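Local coordinates for protein uroporphyrin-III C-methyltransferase (PDB 1VE2) that probably methylates uroporphyrinogen III with S-adenosyl-L-methionine as methyl donor, at residues 180-185 and 198-203. Numbering follows the deposited sequence.
Sequences TPLALL and GRVEDL
Leu182 and Gly198 form a hydrogen-bonded antiparallel pair in the beta hairpin of strands 181-186 and 194-199, the latter an outermost strand of the chain's mixed five-stranded sheet. Two reciprocal bonds join them, Leu182 N to Gly198 O and Gly198 N to Leu182 O, each 2.9 Å long. One residue earlier in the first strand, Pro181 faces Arg199 as a non-hydrogen-bonded pair, with 4.3 Å between Pro181 CA and Arg199 CA. There Pro181 CA leans on Gly198 O and Arg199 CA on Thr180 O in CA-H...O contacts, and Val200 N also bonds to Thr180 O, at 3.0 Å. The chain then leaves the sheet in a 3-10 turn, where Asp202 OD2 accepts the N-H of Arg199.

Apolar contacts lie on the Leu182 side. A chi1 of -175° swings CG of Leu182 away from its own N and carries CD1 to 4.0 Å from Val200 CG2, and the same methyl meets Leu203 CD1; the side chains of Val200 and Leu203 each cross that of Leu182 at about a right angle. Leu172 of helix 168-173 touches all three. At the exposed margin, Arg199 NH1 bonds to Glu179 O and lies 4.1 Å from Pro181 CG.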
ATOM      1  N   THR A 180     -18.754 -17.376  -0.462  1.00 36.48           N
ATOM      2  CA  THR A 180     -17.481 -16.750  -0.119  1.00 34.30           C
ATOM      3  C   THR A 180     -17.590 -15.618   0.896  1.00 33.27           C
ATOM      4  O   THR A 180     -18.412 -14.713   0.748  1.00 33.61           O
ATOM      5  CB  THR A 180     -16.778 -16.204  -1.379  1.00 34.37           C
ATOM      6  OG1 THR A 180     -16.626 -17.259  -2.332  1.00 33.74           O
ATOM      7  CG2 THR A 180     -15.398 -15.655  -1.027  1.00 33.06           C
ATOM      8  N   PRO A 181     -16.762 -15.663   1.953  1.00 32.83           N
ATOM      9  CA  PRO A 181     -16.771 -14.626   2.988  1.00 32.58           C
ATOM     10  C   PRO A 181     -16.523 -13.257   2.361  1.00 33.04           C
ATOM     11  O   PRO A 181     -15.677 -13.116   1.478  1.00 31.31           O
ATOM     12  CB  PRO A 181     -15.632 -15.054   3.907  1.00 31.96           C
ATOM     13  CG  PRO A 181     -15.680 -16.539   3.813  1.00 32.38           C
ATOM     14  CD  PRO A 181     -15.868 -16.770   2.333  1.00 31.80           C
ATOM     15  N   LEU A 182     -17.272 -12.258   2.817  1.00 33.23           N
ATOM     16  CA  LEU A 182     -17.148 -10.901   2.304  1.00 33.51           C
ATOM     17  C   LEU A 182     -17.225  -9.883   3.435  1.00 33.81           C
ATOM     18  O   LEU A 182     -18.015 -10.032   4.373  1.00 33.83           O
ATOM     19  CB  LEU A 182     -18.251 -10.623   1.280  1.00 35.59           C
ATOM     20  CG  LEU A 182     -18.207  -9.276   0.548  1.00 37.92           C
ATOM     21  CD1 LEU A 182     -18.852  -9.415  -0.813  1.00 39.35           C
ATOM     22  CD2 LEU A 182     -18.898  -8.206   1.371  1.00 38.92           C
ATOM     23  N   ALA A 183     -16.396  -8.848   3.342  1.00 31.74           N
ATOM     24  CA  ALA A 183     -16.367  -7.801   4.350  1.00 30.83           C
ATOM     25  C   ALA A 183     -16.609  -6.434   3.728  1.00 31.50           C
ATOM     26  O   ALA A 183     -16.162  -6.151   2.617  1.00 30.71           O
ATOM     27  CB  ALA A 183     -15.034  -7.814   5.074  1.00 30.36           C
ATOM     28  N   LEU A 184     -17.341  -5.593   4.448  1.00 31.79           N
ATOM     29  CA  LEU A 184     -17.630  -4.237   3.999  1.00 32.95           C
ATOM     30  C   LEU A 184     -17.089  -3.321   5.090  1.00 33.33           C
ATOM     31  O   LEU A 184     -17.535  -3.377   6.232  1.00 35.51           O
ATOM     32  CB  LEU A 184     -19.138  -4.036   3.823  1.00 33.74           C
ATOM     33  CG  LEU A 184     -19.812  -4.868   2.728  1.00 34.11           C
ATOM     34  CD1 LEU A 184     -21.312  -4.592   2.721  1.00 35.89           C
ATOM     35  CD2 LEU A 184     -19.208  -4.531   1.371  1.00 34.24           C
ATOM     36  N   LEU A 185     -16.111  -2.491   4.746  1.00 32.97           N
ATOM     37  CA  LEU A 185     -15.507  -1.606   5.729  1.00 32.33           C
ATOM     38  C   LEU A 185     -15.620  -0.152   5.312  1.00 32.89           C
ATOM     39  O   LEU A 185     -15.033   0.270   4.313  1.00 33.51           O
ATOM     40  CB  LEU A 185     -14.034  -1.975   5.931  1.00 33.15           C
ATOM     41  CG  LEU A 185     -13.736  -3.456   6.179  1.00 33.90           C
ATOM     42  CD1 LEU A 185     -13.741  -4.211   4.856  1.00 34.29           C
ATOM     43  CD2 LEU A 185     -12.382  -3.596   6.855  1.00 34.02           C
ATOM     44  N   GLY A 198     -19.855 -10.989   6.339  1.00 40.40           N
ATOM     45  CA  GLY A 198     -20.866 -11.917   5.868  1.00 39.47           C
ATOM     46  C   GLY A 198     -20.381 -12.717   4.676  1.00 38.42           C
ATOM     47  O   GLY A 198     -19.247 -13.192   4.660  1.00 37.32           O
ATOM     48  N   ARG A 199     -21.244 -12.863   3.676  1.00 37.49           N
ATOM     49  CA  ARG A 199     -20.910 -13.613   2.473  1.00 38.95           C
ATOM     50  C   ARG A 199     -21.438 -12.882   1.242  1.00 38.87           C
ATOM     51  O   ARG A 199     -22.294 -12.002   1.353  1.00 38.79           O
ATOM     52  CB  ARG A 199     -21.515 -15.021   2.546  1.00 39.65           C
ATOM     53  CG  ARG A 199     -21.030 -15.853   3.726  1.00 41.74           C
ATOM     54  CD  ARG A 199     -21.758 -17.194   3.797  1.00 44.39           C
ATOM     55  NE  ARG A 199     -21.410 -17.964   4.992  1.00 47.73           N
ATOM     56  CZ  ARG A 199     -20.234 -18.553   5.198  1.00 49.81           C
ATOM     57  NH1 ARG A 199     -19.273 -18.468   4.286  1.00 50.70           N
ATOM     58  NH2 ARG A 199     -20.013 -19.227   6.320  1.00 50.21           N
ATOM     59  N   VAL A 200     -20.927 -13.244   0.072  1.00 39.02           N
ATOM     60  CA  VAL A 200     -21.353 -12.606  -1.169  1.00 40.01           C
ATOM     61  C   VAL A 200     -22.869 -12.657  -1.333  1.00 41.71           C
ATOM     62  O   VAL A 200     -23.490 -11.672  -1.725  1.00 41.82           O
ATOM     63  CB  VAL A 200     -20.701 -13.277  -2.406  1.00 38.82           C
ATOM     64  CG1 VAL A 200     -21.212 -12.629  -3.680  1.00 37.68           C
ATOM     65  CG2 VAL A 200     -19.189 -13.150  -2.331  1.00 38.81           C
ATOM     66  N   GLU A 201     -23.459 -13.806  -1.026  1.00 44.06           N
ATOM     67  CA  GLU A 201     -24.901 -13.982  -1.166  1.00 46.24           C
ATOM     68  C   GLU A 201     -25.718 -13.010  -0.316  1.00 46.99           C
ATOM     69  O   GLU A 201     -26.851 -12.684  -0.663  1.00 47.19           O
ATOM     70  CB  GLU A 201     -25.287 -15.427  -0.823  1.00 47.37           C
ATOM     71  CG  GLU A 201     -25.238 -15.762   0.662  1.00 49.13           C
ATOM     72  CD  GLU A 201     -25.285 -17.254   0.921  1.00 50.39           C
ATOM     73  OE1 GLU A 201     -25.912 -17.974   0.119  1.00 51.32           O
ATOM     74  OE2 GLU A 201     -24.704 -17.709   1.930  1.00 52.02           O
ATOM     75  N   ASP A 202     -25.146 -12.542   0.790  1.00 48.15           N
ATOM     76  CA  ASP A 202     -25.857 -11.613   1.663  1.00 49.12           C
ATOM     77  C   ASP A 202     -26.163 -10.277   0.995  1.00 49.70           C
ATOM     78  O   ASP A 202     -27.007  -9.523   1.475  1.00 49.59           O
ATOM     79  CB  ASP A 202     -25.067 -11.363   2.945  1.00 49.34           C
ATOM     80  CG  ASP A 202     -24.839 -12.627   3.742  1.00 51.11           C
ATOM     81  OD1 ASP A 202     -25.742 -13.489   3.767  1.00 53.92           O
ATOM     82  OD2 ASP A 202     -23.761 -12.754   4.356  1.00 50.38           O
ATOM     83  N   LEU A 203     -25.475  -9.982  -0.105  1.00 50.50           N
ATOM     84  CA  LEU A 203     -25.691  -8.730  -0.826  1.00 51.75           C
ATOM     85  C   LEU A 203     -27.028  -8.764  -1.561  1.00 52.52           C
ATOM     86  O   LEU A 203     -27.540  -9.836  -1.876  1.00 52.80           O
ATOM     87  CB  LEU A 203     -24.567  -8.495  -1.843  1.00 51.77           C
ATOM     88  CG  LEU A 203     -23.124  -8.372  -1.342  1.00 51.51           C
ATOM     89  CD1 LEU A 203     -22.209  -8.103  -2.525  1.00 51.05           C
ATOM     90  CD2 LEU A 203     -23.012  -7.246  -0.324  1.00 50.97           C
TER